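Local coordinates for protein intracellular exo-alpha-(1->5)-L-arabinofuranosidase (Bifidobacterium longum, PDB 2Y2W) that hydrolyses terminal alpha-(1->5)-linked L-arabinofuranosyl residues of branched and debranched arabinans, and also acts on wheat arabinoxylan, in plant cell-wall breakdown, at residues 66-71 with 108-113; 72-77 with 407-412; 112-117 with 137-142; 284-289 with 338-343. One frame throughout, in Å; residues are numbered along the deposited sequence.

Contact 1: 66-71 with 108-113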
loop_
_atom_site.group_PDB
_atom_site.type_symbol
_atom_site.label_atom_id
_atom_site.label_comp_id
_atom_site.label_asym_id
_atom_site.label_seq_id
_atom_site.Cartn_x
_atom_site.Cartn_y
_atom_site.Cartn_z
ATOM N N SER D 66 -10.451 12.919 27.588
ATOM C CA SER D 66 -10.272 11.499 27.872
ATOM C C SER D 66 -10.272 10.683 26.581
ATOM O O SER D 66 -10.099 11.233 25.493
ATOM C CB SER D 66 -11.338 10.989 28.848
ATOM O OG SER D 66 -11.042 9.671 29.282
ATOM N N PHE D 67 -10.478 9.374 26.711
ATOM C CA PHE D 67 -10.232 8.432 25.635
ATOM C C PHE D 67 -11.077 7.178 25.842
ATOM O O PHE D 67 -10.964 6.503 26.861
ATOM C CB PHE D 67 -8.723 8.118 25.593
ATOM C CG PHE D 67 -8.313 7.050 24.599
ATOM C CD1 PHE D 67 -8.977 6.881 23.390
ATOM C CD2 PHE D 67 -7.211 6.244 24.870
ATOM C CE1 PHE D 67 -8.573 5.906 22.484
ATOM C CE2 PHE D 67 -6.801 5.268 23.969
ATOM C CZ PHE D 67 -7.484 5.102 22.775
ATOM N N VAL D 68 -11.943 6.897 24.873
ATOM C CA VAL D 68 -12.765 5.694 24.874
ATOM C C VAL D 68 -12.348 4.785 23.716
ATOM O O VAL D 68 -12.447 5.159 22.541
ATOM C CB VAL D 68 -14.282 6.029 24.807
ATOM C CG1 VAL D 68 -15.105 4.784 24.537
ATOM C CG2 VAL D 68 -14.741 6.675 26.098
ATOM N N GLU D 69 -11.860 3.598 24.064
ATOM C CA GLU D 69 -11.458 2.602 23.084
ATOM C C GLU D 69 -12.372 1.388 23.185
ATOM O O GLU D 69 -12.866 1.060 24.271
ATOM C CB GLU D 69 -9.997 2.186 23.308
ATOM C CG GLU D 69 -9.410 1.288 22.208
ATOM C CD GLU D 69 -7.954 0.899 22.442
ATOM O OE1 GLU D 69 -7.300 1.478 23.339
ATOM O OE2 GLU D 69 -7.455 0.012 21.715
ATOM N N HIS D 70 -12.605 0.731 22.051
ATOM C CA HIS D 70 -13.255 -0.572 22.046
ATOM C C HIS D 70 -12.286 -1.596 22.632
ATOM O O HIS D 70 -11.742 -2.449 21.926
ATOM C CB HIS D 70 -13.681 -0.965 20.636
ATOM C CG HIS D 70 -14.886 -0.231 20.136
ATOM N ND1 HIS D 70 -16.039 -0.878 19.746
ATOM C CD2 HIS D 70 -15.118 1.091 19.958
ATOM C CE1 HIS D 70 -16.929 0.014 19.350
ATOM N NE2 HIS D 70 -16.395 1.216 19.469
ATOM N N LEU D 71 -12.073 -1.475 23.939
ATOM C CA LEU D 71 -11.163 -2.311 24.697
ATOM C C LEU D 71 -11.906 -2.765 25.940
ATOM O O LEU D 71 -12.561 -1.958 26.605
ATOM C CB LEU D 71 -9.936 -1.493 25.105
ATOM C CG LEU D 71 -8.658 -2.112 25.681
ATOM C CD1 LEU D 71 -7.640 -1.009 25.888
ATOM C CD2 LEU D 71 -8.876 -2.865 26.991
ATOM N N VAL D 108 -13.258 13.649 24.005
ATOM C CA VAL D 108 -13.022 12.215 24.153
ATOM C C VAL D 108 -12.487 11.602 22.861
ATOM O O VAL D 108 -13.054 11.801 21.783
ATOM C CB VAL D 108 -14.303 11.460 24.599
ATOM C CG1 VAL D 108 -13.987 10.001 24.905
ATOM C CG2 VAL D 108 -14.931 12.124 25.814
ATOM N N ARG D 109 -11.394 10.856 22.986
ATOM C CA ARG D 109 -10.753 10.199 21.854
ATOM C C ARG D 109 -11.422 8.853 21.567
ATOM O O ARG D 109 -11.703 8.077 22.487
ATOM C CB ARG D 109 -9.256 10.035 22.126
ATOM C CG ARG D 109 -8.438 9.531 20.952
ATOM C CD ARG D 109 -6.968 9.814 21.177
ATOM N NE ARG D 109 -6.129 9.214 20.145
ATOM C CZ ARG D 109 -5.371 8.138 20.326
ATOM N NH1 ARG D 109 -5.334 7.535 21.508
ATOM N NH2 ARG D 109 -4.642 7.668 19.322
ATOM N N TYR D 110 -11.674 8.593 20.285
ATOM C CA TYR D 110 -12.469 7.450 19.839
ATOM C C TYR D 110 -12.060 7.071 18.414
ATOM O O TYR D 110 -11.724 7.954 17.624
ATOM C CB TYR D 110 -13.956 7.823 19.882
ATOM C CG TYR D 110 -14.915 6.709 19.511
ATOM C CD1 TYR D 110 -15.276 5.732 20.439
ATOM C CD2 TYR D 110 -15.468 6.641 18.236
ATOM C CE1 TYR D 110 -16.153 4.711 20.102
ATOM C CE2 TYR D 110 -16.347 5.625 17.889
ATOM C CZ TYR D 110 -16.686 4.663 18.826
ATOM O OH TYR D 110 -17.558 3.654 18.484
ATOM N N PRO D 111 -12.073 5.761 18.077
ATOM C CA PRO D 111 -12.346 4.600 18.926
ATOM C C PRO D 111 -11.085 3.857 19.389
ATOM O O PRO D 111 -11.191 2.751 19.919
ATOM C CB PRO D 111 -13.168 3.701 18.004
ATOM C CG PRO D 111 -12.630 3.990 16.628
ATOM C CD PRO D 111 -11.966 5.358 16.661
ATOM N N GLY D 112 -9.914 4.458 19.187
ATOM C CA GLY D 112 -8.645 3.810 19.511
ATOM C C GLY D 112 -7.429 4.694 19.280
ATOM O O GLY D 112 -7.550 5.777 18.720
ATOM N N GLY D 113 -6.251 4.242 19.709
ATOM C CA GLY D 113 -6.082 2.954 20.382
ATOM C C GLY D 113 -5.774 1.828 19.421
ATOM O O GLY D 113 -6.152 1.885 18.250
#
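Ser66 and Phe67 pair in parallel with Val108 and Arg109, Arg109 N donating to Ser66 O at 2.8 Å and Val68 N to Arg109 O at 2.7 Å; beyond the strand ends the pairing runs on in the longer bond from His70 N to Pro111 O. Phe67 and Arg109 lie side by side on one face of the sheet and point the same way. Arg109 CB and CG run past the CD1 corner of the ring, and the extended chain brings NH1 over the ring face, a cation-pi contact with CZ of Arg109 4.7 Å from the Phe67 centroid. The guanidinium also forms a salt bridge with Glu340 and a hydrogen bond with Asn214. On the other side of the sheet, Val108 CG1 meets Val68 CG2 at 3.6 Å. His70 brings NE2 to Tyr110 OH at 2.9 Å, the bond nearly straight at 169°, with the rings inclined at 54°. Glu69, with CG anti to its backbone N (chi1 -172°), extends beside Gly113, where any CB would collide with the carboxylate; its OE2 has its partners in the loop beyond, Phe115 foremost. The contact joins the first two strands of a (beta/alpha)8 barrel at their C-terminal ends, the usual place of the active site in this fold, and Glu69 is, by similarity, an arabinofuranose-binding residue.

Contact 2: 72-77 with 407-412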
loop_
_atom_site.group_PDB
_atom_site.type_symbol
_atom_site.label_atom_id
_atom_site.label_comp_id
_atom_site.label_asym_id
_atom_site.label_seq_id
_atom_site.Cartn_x
_atom_site.Cartn_y
_atom_site.Cartn_z
ATOM N N GLY D 72 -11.808 -4.058 26.241
ATOM C CA GLY D 72 -12.396 -4.627 27.445
ATOM C C GLY D 72 -13.831 -4.196 27.640
ATOM O O GLY D 72 -14.699 -4.545 26.843
ATOM N N ARG D 73 -14.068 -3.410 28.689
ATOM C CA ARG D 73 -15.420 -2.976 29.053
ATOM C C ARG D 73 -15.571 -1.451 29.111
ATOM O O ARG D 73 -16.445 -0.932 29.812
ATOM C CB ARG D 73 -15.856 -3.619 30.379
ATOM C CG ARG D 73 -16.066 -5.126 30.296
ATOM C CD ARG D 73 -16.404 -5.753 31.646
ATOM N NE ARG D 73 -17.701 -5.316 32.165
ATOM C CZ ARG D 73 -17.878 -4.641 33.301
ATOM N NH1 ARG D 73 -16.842 -4.322 34.072
ATOM N NH2 ARG D 73 -19.103 -4.289 33.674
ATOM N N CYS D 74 -14.722 -0.742 28.367
ATOM C CA CYS D 74 -14.802 0.718 28.279
ATOM C C CYS D 74 -16.058 1.158 27.532
ATOM O O CYS D 74 -16.707 2.127 27.920
ATOM C CB CYS D 74 -13.549 1.307 27.624
ATOM S SG CYS D 74 -13.506 3.128 27.575
ATOM N N VAL D 75 -16.395 0.431 26.469
ATOM C CA VAL D 75 -17.603 0.696 25.692
ATOM C C VAL D 75 -18.755 -0.185 26.175
ATOM O O VAL D 75 -19.778 0.318 26.646
ATOM C CB VAL D 75 -17.369 0.492 24.172
ATOM C CG1 VAL D 75 -18.674 0.577 23.410
ATOM C CG2 VAL D 75 -16.389 1.519 23.640
ATOM N N TYR D 76 -18.576 -1.498 26.062
ATOM C CA TYR D 76 -19.615 -2.448 26.427
ATOM C C TYR D 76 -19.528 -2.790 27.909
ATOM O O TYR D 76 -18.548 -3.373 28.363
ATOM C CB TYR D 76 -19.527 -3.699 25.548
ATOM C CG TYR D 76 -19.560 -3.388 24.067
ATOM C CD1 TYR D 76 -20.744 -2.996 23.445
ATOM C CD2 TYR D 76 -18.404 -3.471 23.289
ATOM C CE1 TYR D 76 -20.782 -2.701 22.091
ATOM C CE2 TYR D 76 -18.430 -3.175 21.925
ATOM C CZ TYR D 76 -19.624 -2.793 21.338
ATOM O OH TYR D 76 -19.673 -2.499 19.997
ATOM N N GLY D 77 -20.559 -2.408 28.656
ATOM C CA GLY D 77 -20.563 -2.542 30.111
ATOM C C GLY D 77 -19.967 -1.312 30.767
ATOM O O GLY D 77 -19.813 -1.259 31.990
ATOM N N ARG D 407 -6.634 11.496 28.936
ATOM C CA ARG D 407 -6.357 10.478 29.940
ATOM C C ARG D 407 -6.980 9.150 29.522
ATOM O O ARG D 407 -8.152 9.092 29.144
ATOM C CB ARG D 407 -6.873 10.900 31.316
ATOM C CG ARG D 407 -6.224 10.126 32.456
ATOM C CD ARG D 407 -7.170 9.938 33.626
ATOM N NE ARG D 407 -6.709 8.875 34.519
ATOM C CZ ARG D 407 -6.974 7.581 34.354
ATOM N NH1 ARG D 407 -7.701 7.162 33.325
ATOM N NH2 ARG D 407 -6.504 6.695 35.221
ATOM N N ALA D 408 -6.181 8.090 29.587
ATOM C CA ALA D 408 -6.620 6.756 29.193
ATOM C C ALA D 408 -6.846 5.868 30.417
ATOM O O ALA D 408 -5.938 5.703 31.230
ATOM C CB ALA D 408 -5.596 6.124 28.257
ATOM N N GLN D 409 -8.049 5.311 30.576
ATOM C CA GLN D 409 -9.204 5.571 29.713
ATOM C C GLN D 409 -10.402 6.029 30.556
ATOM O O GLN D 409 -10.269 6.225 31.764
ATOM C CB GLN D 409 -9.544 4.335 28.868
ATOM C CG GLN D 409 -8.636 4.159 27.649
ATOM C CD GLN D 409 -8.938 2.916 26.836
ATOM O OE1 GLN D 409 -10.076 2.453 26.779
ATOM N NE2 GLN D 409 -7.913 2.377 26.188
ATOM N N LEU D 410 -11.562 6.202 29.927
ATOM C CA LEU D 410 -12.703 6.834 30.600
ATOM C C LEU D 410 -13.452 5.938 31.596
ATOM O O LEU D 410 -13.733 6.363 32.718
ATOM C CB LEU D 410 -13.675 7.440 29.580
ATOM C CG LEU D 410 -14.772 8.361 30.127
ATOM C CD1 LEU D 410 -14.191 9.582 30.846
ATOM C CD2 LEU D 410 -15.718 8.790 29.017
ATOM N N VAL D 411 -13.786 4.718 31.182
ATOM C CA VAL D 411 -14.591 3.819 32.015
ATOM C C VAL D 411 -14.030 2.392 32.044
ATOM O O VAL D 411 -13.686 1.834 31.004
ATOM C CB VAL D 411 -16.081 3.794 31.566
ATOM C CG1 VAL D 411 -16.945 3.046 32.576
ATOM C CG2 VAL D 411 -16.612 5.202 31.375
ATOM N N ASN D 412 -13.943 1.828 33.251
ATOM C CA ASN D 412 -13.526 0.434 33.501
ATOM C C ASN D 412 -12.067 0.101 33.186
ATOM O O ASN D 412 -11.367 -0.486 34.014
ATOM C CB ASN D 412 -14.468 -0.572 32.820
ATOM C CG ASN D 412 -15.807 -0.695 33.526
ATOM O OD1 ASN D 412 -15.934 -0.386 34.712
ATOM N ND2 ASN D 412 -16.813 -1.161 32.797
#
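Gln409, which follows a cis peptide bond, is the first residue of 407-412 to meet 72-77: its chain runs straight out beyond CG, and OE1 comes 3.6 Å from Cys74 SG. The NE2 of the same amide makes a weak hydrogen bond to Glu69, and Gln409 is, by similarity, important for substrate recognition. Leu410 comes near this sulfur only through its backbone N, and its side chain packs on helix 94-103. Val411 contributes mainly its backbone, its O receiving the CA-H of Cys74 at 3.1 Å between CA and O, while the thiol, anti to its own backbone N (chi1 -176°), is carried toward Gln409. Asn412 makes the main polar link. Its ND2 donates to Arg73 O at 3.0 Å, arriving from above the carbonyl plane, and more weakly to Gly77 O at 3.1 Å. Asn412 ND2 lies over one face of the Arg73 guanidinium, near its rim, the amide and guanidinium planes 23° apart; it packs 3.4 Å from Arg73 NH1, a contact between two donors and not a bond. The guanidinium forms a salt bridge with Glu377 and donates to Ala419 O, and Asn412 OD1 accepts from Ala419 N. A leucine at Asn412 would probably leave Arg73 O and Gly77 O without this shared donor and Ala419 N without its acceptor, letting 73-77 shift against 407-412. One buried amide thus serves two carbonyl oxygens of 72-77 and the backbone N of Ala419, tying the loop after the first barrel strand to the loop after the eighth, next to a probable substrate-binding glutamine.

Contact 3: 112-117 with 137-142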
loop_
_atom_site.group_PDB
_atom_site.type_symbol
_atom_site.label_atom_id
_atom_site.label_comp_id
_atom_site.label_asym_id
_atom_site.label_seq_id
_atom_site.Cartn_x
_atom_site.Cartn_y
_atom_site.Cartn_z
ATOM N N GLY D 112 -9.914 4.458 19.187
ATOM C CA GLY D 112 -8.645 3.810 19.511
ATOM C C GLY D 112 -7.429 4.694 19.280
ATOM O O GLY D 112 -7.550 5.777 18.720
ATOM N N GLY D 113 -6.251 4.242 19.709
ATOM C CA GLY D 113 -6.082 2.954 20.382
ATOM C C GLY D 113 -5.774 1.828 19.421
ATOM O O GLY D 113 -6.152 1.885 18.250
ATOM N N ASN D 114 -5.093 0.801 19.923
ATOM C CA ASN D 114 -4.717 -0.372 19.128
ATOM C C ASN D 114 -5.868 -0.965 18.320
ATOM O O ASN D 114 -5.658 -1.496 17.225
ATOM C CB ASN D 114 -4.112 -1.451 20.025
ATOM C CG ASN D 114 -2.869 -0.984 20.745
ATOM O OD1 ASN D 114 -2.353 0.101 20.479
ATOM N ND2 ASN D 114 -2.376 -1.805 21.665
ATOM N N PHE D 115 -7.074 -0.864 18.873
ATOM C CA PHE D 115 -8.298 -1.351 18.242
ATOM C C PHE D 115 -8.466 -0.851 16.806
ATOM O O PHE D 115 -8.804 -1.627 15.918
ATOM C CB PHE D 115 -9.520 -0.964 19.099
ATOM C CG PHE D 115 -10.844 -1.224 18.436
ATOM C CD1 PHE D 115 -11.379 -2.508 18.396
ATOM C CD2 PHE D 115 -11.559 -0.186 17.851
ATOM C CE1 PHE D 115 -12.612 -2.753 17.782
ATOM C CE2 PHE D 115 -12.789 -0.419 17.234
ATOM C CZ PHE D 115 -13.315 -1.706 17.200
ATOM N N VAL D 116 -8.215 0.441 16.594
ATOM C CA VAL D 116 -8.504 1.117 15.320
ATOM C C VAL D 116 -7.659 0.623 14.136
ATOM O O VAL D 116 -8.090 0.724 12.985
ATOM C CB VAL D 116 -8.418 2.672 15.462
ATOM C CG1 VAL D 116 -6.974 3.154 15.490
ATOM C CG2 VAL D 116 -9.193 3.372 14.355
ATOM N N SER D 117 -6.479 0.071 14.426
ATOM C CA SER D 117 -5.548 -0.393 13.392
ATOM C C SER D 117 -6.051 -1.572 12.544
ATOM O O SER D 117 -5.514 -1.834 11.467
ATOM C CB SER D 117 -4.185 -0.720 14.008
ATOM O OG SER D 117 -3.532 0.468 14.421
ATOM N N LEU D 137 -8.019 -7.925 16.533
ATOM C CA LEU D 137 -6.718 -8.561 16.738
ATOM C C LEU D 137 -5.975 -8.020 17.954
ATOM O O LEU D 137 -5.319 -8.777 18.667
ATOM C CB LEU D 137 -5.847 -8.417 15.488
ATOM C CG LEU D 137 -5.839 -9.554 14.463
ATOM C CD1 LEU D 137 -7.215 -9.826 13.858
ATOM C CD2 LEU D 137 -4.831 -9.240 13.373
ATOM N N ALA D 138 -6.091 -6.716 18.188
ATOM C CA ALA D 138 -5.344 -6.033 19.250
ATOM C C ALA D 138 -5.584 -6.602 20.653
ATOM O O ALA D 138 -4.635 -6.818 21.407
ATOM C CB ALA D 138 -5.641 -4.547 19.224
ATOM N N TRP D 139 -6.847 -6.847 20.993
ATOM C CA TRP D 139 -7.218 -7.301 22.337
ATOM C C TRP D 139 -7.823 -8.706 22.345
ATOM O O TRP D 139 -8.266 -9.194 23.386
ATOM C CB TRP D 139 -8.142 -6.275 23.005
ATOM C CG TRP D 139 -7.494 -4.934 23.057
ATOM C CD1 TRP D 139 -7.753 -3.864 22.250
ATOM C CD2 TRP D 139 -6.424 -4.535 23.922
ATOM N NE1 TRP D 139 -6.927 -2.816 22.574
ATOM C CE2 TRP D 139 -6.097 -3.202 23.594
ATOM C CE3 TRP D 139 -5.718 -5.171 24.950
ATOM C CZ2 TRP D 139 -5.097 -2.489 24.261
ATOM C CZ3 TRP D 139 -4.721 -4.465 25.612
ATOM C CH2 TRP D 139 -4.422 -3.135 25.266
ATOM N N HIS D 140 -7.810 -9.344 21.175
ATOM C CA HIS D 140 -8.287 -10.716 20.989
ATOM C C HIS D 140 -9.742 -10.875 21.425
ATOM O O HIS D 140 -10.072 -11.732 22.240
ATOM C CB HIS D 140 -7.369 -11.716 21.707
ATOM C CG HIS D 140 -7.376 -13.085 21.103
ATOM N ND1 HIS D 140 -6.783 -13.366 19.891
ATOM C CD2 HIS D 140 -7.896 -14.254 21.546
ATOM C CE1 HIS D 140 -6.941 -14.647 19.612
ATOM N NE2 HIS D 140 -7.612 -15.209 20.601
ATOM N N CYS D 141 -10.606 -10.033 20.870
ATOM C CA CYS D 141 -12.022 -10.045 21.211
ATOM C C CYS D 141 -12.887 -10.072 19.965
ATOM O O CYS D 141 -12.460 -9.633 18.897
ATOM C CB CYS D 141 -12.376 -8.813 22.050
ATOM S SG CYS D 141 -11.550 -8.748 23.655
ATOM N N THR D 142 -14.102 -10.600 20.105
ATOM C CA THR D 142 -15.118 -10.452 19.070
ATOM C C THR D 142 -15.958 -9.203 19.342
ATOM O O THR D 142 -16.412 -8.975 20.470
ATOM C CB THR D 142 -16.007 -11.717 18.882
ATOM O OG1 THR D 142 -17.193 -11.371 18.154
ATOM C CG2 THR D 142 -16.415 -12.308 20.208
#
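Asn114 and Trp139 approach with their side chains crossing at about a right angle, yet their flat groups are nearly parallel, the amide and indole planes 9° apart. The touch is made at one corner: Asn114 ND2 comes 3.8 Å from CZ2 of Trp139. Asn114 CB sits 4.0 Å from the indole NE1 and packs more closely, at 3.5 Å, on the methyl CB of Ala138, which also lies 4.0 Å from Phe115 N. With CG anti to the carbonyl carbon (chi1 -60°), Asn114 directs its amide away from the Ala138 methyl, and OD1 accepts from Gln221. No hydrogen bond crosses directly between 112-117 and 137-142; instead Glu69 OE2 takes both Phe115 N and Trp139 NE1, a single carboxylate oxygen joining the two segments. Both belong to the long loop that follows the second strand of the (beta/alpha)8 barrel, folding back through the small antiparallel hairpin of strands 134-136 and 141-143, whose turn closes with a G1 bulge formed by His140 and Cys141 facing Asp136. Asn114 is by similarity an arabinofuranose-binding residue, and the nearest atoms of its side chain and that of Glu215, the probable acid/base, are about 3 Å apart. At the hairpin turn Leu137 and His140 pack against Ala244 of a neighbouring subunit.

Contact 4: 284-289 with 338-343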
loop_
_atom_site.group_PDB
_atom_site.type_symbol
_atom_site.label_atom_id
_atom_site.label_comp_id
_atom_site.label_asym_id
_atom_site.label_seq_id
_atom_site.Cartn_x
_atom_site.Cartn_y
_atom_site.Cartn_z
ATOM N N HIS D 284 2.567 9.716 24.158
ATOM C CA HIS D 284 1.989 8.660 24.980
ATOM C C HIS D 284 2.883 8.369 26.182
ATOM O O HIS D 284 4.077 8.110 26.026
ATOM C CB HIS D 284 1.763 7.397 24.143
ATOM C CG HIS D 284 0.711 7.551 23.086
ATOM N ND1 HIS D 284 -0.141 6.527 22.731
ATOM C CD2 HIS D 284 0.366 8.610 22.315
ATOM C CE1 HIS D 284 -0.958 6.947 21.783
ATOM N NE2 HIS D 284 -0.674 8.208 21.514
ATOM N N ALA D 285 2.304 8.421 27.379
ATOM C CA ALA D 285 3.072 8.246 28.611
ATOM C C ALA D 285 2.303 7.492 29.693
ATOM O O ALA D 285 1.402 8.044 30.329
ATOM C CB ALA D 285 3.549 9.600 29.134
ATOM N N TYR D 286 2.669 6.228 29.892
ATOM C CA TYR D 286 2.091 5.400 30.950
ATOM C C TYR D 286 3.112 5.143 32.059
ATOM O O TYR D 286 4.309 4.995 31.788
ATOM C CB TYR D 286 1.594 4.064 30.389
ATOM C CG TYR D 286 0.372 4.148 29.498
ATOM C CD1 TYR D 286 -0.904 4.320 30.040
ATOM C CD2 TYR D 286 0.488 4.028 28.114
ATOM C CE1 TYR D 286 -2.029 4.384 29.224
ATOM C CE2 TYR D 286 -0.633 4.089 27.288
ATOM C CZ TYR D 286 -1.886 4.267 27.851
ATOM O OH TYR D 286 -2.994 4.327 27.039
ATOM N N TYR D 287 2.634 5.090 33.302
ATOM C CA TYR D 287 3.503 4.879 34.462
ATOM C C TYR D 287 2.868 3.946 35.488
ATOM O O TYR D 287 1.650 3.938 35.651
ATOM C CB TYR D 287 3.845 6.212 35.130
ATOM C CG TYR D 287 4.369 7.265 34.183
ATOM C CD1 TYR D 287 5.705 7.265 33.781
ATOM C CD2 TYR D 287 3.531 8.261 33.690
ATOM C CE1 TYR D 287 6.190 8.232 32.910
ATOM C CE2 TYR D 287 4.004 9.233 32.818
ATOM C CZ TYR D 287 5.336 9.213 32.434
ATOM O OH TYR D 287 5.809 10.175 31.573
ATOM N N PHE D 288 3.703 3.162 36.171
ATOM C CA PHE D 288 3.247 2.265 37.241
ATOM C C PHE D 288 4.359 1.929 38.234
ATOM O O PHE D 288 5.533 2.194 37.974
ATOM C CB PHE D 288 2.603 0.989 36.670
ATOM C CG PHE D 288 3.573 0.038 36.011
ATOM C CD1 PHE D 288 4.088 0.303 34.745
ATOM C CD2 PHE D 288 3.947 -1.141 36.649
ATOM C CE1 PHE D 288 4.974 -0.581 34.134
ATOM C CE2 PHE D 288 4.829 -2.032 36.047
ATOM C CZ PHE D 288 5.345 -1.752 34.785
ATOM N N ASP D 289 3.972 1.361 39.375
ATOM C CA ASP D 289 4.924 0.912 40.389
ATOM C C ASP D 289 5.459 -0.466 40.011
ATOM O O ASP D 289 4.742 -1.466 40.102
ATOM C CB ASP D 289 4.257 0.879 41.772
ATOM C CG ASP D 289 5.237 0.560 42.897
ATOM O OD1 ASP D 289 6.451 0.810 42.740
ATOM O OD2 ASP D 289 4.781 0.066 43.950
ATOM N N PHE D 338 -0.913 15.091 24.286
ATOM C CA PHE D 338 -0.736 13.950 25.183
ATOM C C PHE D 338 -1.989 13.075 25.216
ATOM O O PHE D 338 -2.635 12.927 26.255
ATOM C CB PHE D 338 -0.367 14.429 26.591
ATOM C CG PHE D 338 1.083 14.251 26.930
ATOM C CD1 PHE D 338 2.020 15.210 26.565
ATOM C CD2 PHE D 338 1.513 13.118 27.615
ATOM C CE1 PHE D 338 3.365 15.042 26.880
ATOM C CE2 PHE D 338 2.853 12.941 27.933
ATOM C CZ PHE D 338 3.781 13.905 27.567
ATOM N N ASP D 339 -2.310 12.479 24.069
ATOM C CA ASP D 339 -3.590 11.798 23.880
ATOM C C ASP D 339 -3.694 10.408 24.517
ATOM O O ASP D 339 -4.756 9.784 24.481
ATOM C CB ASP D 339 -4.005 11.781 22.398
ATOM C CG ASP D 339 -2.930 11.219 21.477
ATOM O OD1 ASP D 339 -1.902 10.706 21.967
ATOM O OD2 ASP D 339 -3.126 11.297 20.245
ATOM N N GLU D 340 -2.596 9.932 25.096
ATOM C CA GLU D 340 -2.626 8.745 25.949
ATOM C C GLU D 340 -1.670 8.915 27.127
ATOM O O GLU D 340 -0.455 8.787 26.977
ATOM C CB GLU D 340 -2.305 7.473 25.153
ATOM C CG GLU D 340 -3.500 6.894 24.401
ATOM C CD GLU D 340 -3.235 5.522 23.804
ATOM O OE1 GLU D 340 -2.548 4.699 24.449
ATOM O OE2 GLU D 340 -3.729 5.262 22.686
ATOM N N TRP D 341 -2.227 9.229 28.293
ATOM C CA TRP D 341 -1.440 9.358 29.516
ATOM C C TRP D 341 -2.167 8.752 30.712
ATOM O O TRP D 341 -3.376 8.530 30.662
ATOM C CB TRP D 341 -1.061 10.824 29.783
ATOM C CG TRP D 341 -2.203 11.700 30.227
ATOM C CD1 TRP D 341 -3.054 12.407 29.425
ATOM C CD2 TRP D 341 -2.611 11.969 31.576
ATOM N NE1 TRP D 341 -3.966 13.094 30.188
ATOM C CE2 TRP D 341 -3.718 12.843 31.512
ATOM C CE3 TRP D 341 -2.148 11.554 32.834
ATOM C CZ2 TRP D 341 -4.372 13.313 32.656
ATOM C CZ3 TRP D 341 -2.799 12.019 33.972
ATOM C CH2 TRP D 341 -3.900 12.891 33.873
ATOM N N GLY D 342 -1.418 8.475 31.778
ATOM C CA GLY D 342 -1.997 7.971 33.020
ATOM C C GLY D 342 -1.241 6.812 33.638
ATOM O O GLY D 342 -0.194 6.400 33.136
ATOM N N VAL D 343 -1.785 6.288 34.734
ATOM C CA VAL D 343 -1.196 5.155 35.434
ATOM C C VAL D 343 -1.752 3.845 34.884
ATOM O O VAL D 343 -2.967 3.649 34.855
ATOM C CB VAL D 343 -1.431 5.245 36.967
ATOM C CG1 VAL D 343 -0.992 3.965 37.667
ATOM C CG2 VAL D 343 -0.696 6.442 37.555
#
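Tyr286 and Glu340 face each other at the C-terminal ends of the sixth and seventh strands of the barrel, within the catalytic centre of this family 51 glycosidase. Tyr286 OH donates to Glu340 OE1 at 2.7 Å, the carboxylate oxygen lying near the plane of the tyrosine ring, at its edge, while the hydroxyl reaches it from 38° above the carboxylate plane. Glu340 CB lies over one face of the His284 imidazole, a CH-pi contact 3.6 Å from the ring centroid, and the extended chain beyond it carries CD to within 3.4 Å of His284 CE1. By similarity Glu340 is the nucleophile and Tyr286 binds arabinofuranose; His284 ND1 is hydrogen-bonded to Glu215, the probable acid/base. An alanine in place of Glu340 is likely to leave Tyr286 OH without its acceptor and Arg109 NH1 without this carboxylate partner, besides removing the probable nucleophile. Beneath these groups runs the parallel ladder of a (beta/alpha)8 barrel: Ala285 N donates to Glu340 O at 2.8 Å, Gly342 N to Ala285 O at 3.2 Å and Tyr287 N to Gly342 O at 3.1 Å. Gly342 adopts backbone angles at which a CB would press on the preceding carbonyl O. On the opposite face of the sheet from Glu340, Ala285 CB meets the edge of the Phe338 ring at 3.6 Å from CE2.

Overall arrangement
Contacts 1, 2 and 4 sit on one closed barrel: strand 65-67 of contact 1 neighbours strand 402-408 of contact 2, which in turn neighbours strand 335-341 of contact 4. Contacts 1 and 2 are closest, their centres 8 Å apart, with Ser66 OG 3.0 Å from Arg407 O. Contact 3 shares Gly112 and Gly113 with contact 1 and lies farther out, its centre about 19 Å from that of contact 4. The probable nucleophile in contact 4 is reached from contact 1 by Arg109, whose NH1 lies 3.0 Å from Glu340 OE2. All four contacts contribute predicted substrate-binding residues: Glu69, Gln409, Asn114, and Tyr286 with Glu340.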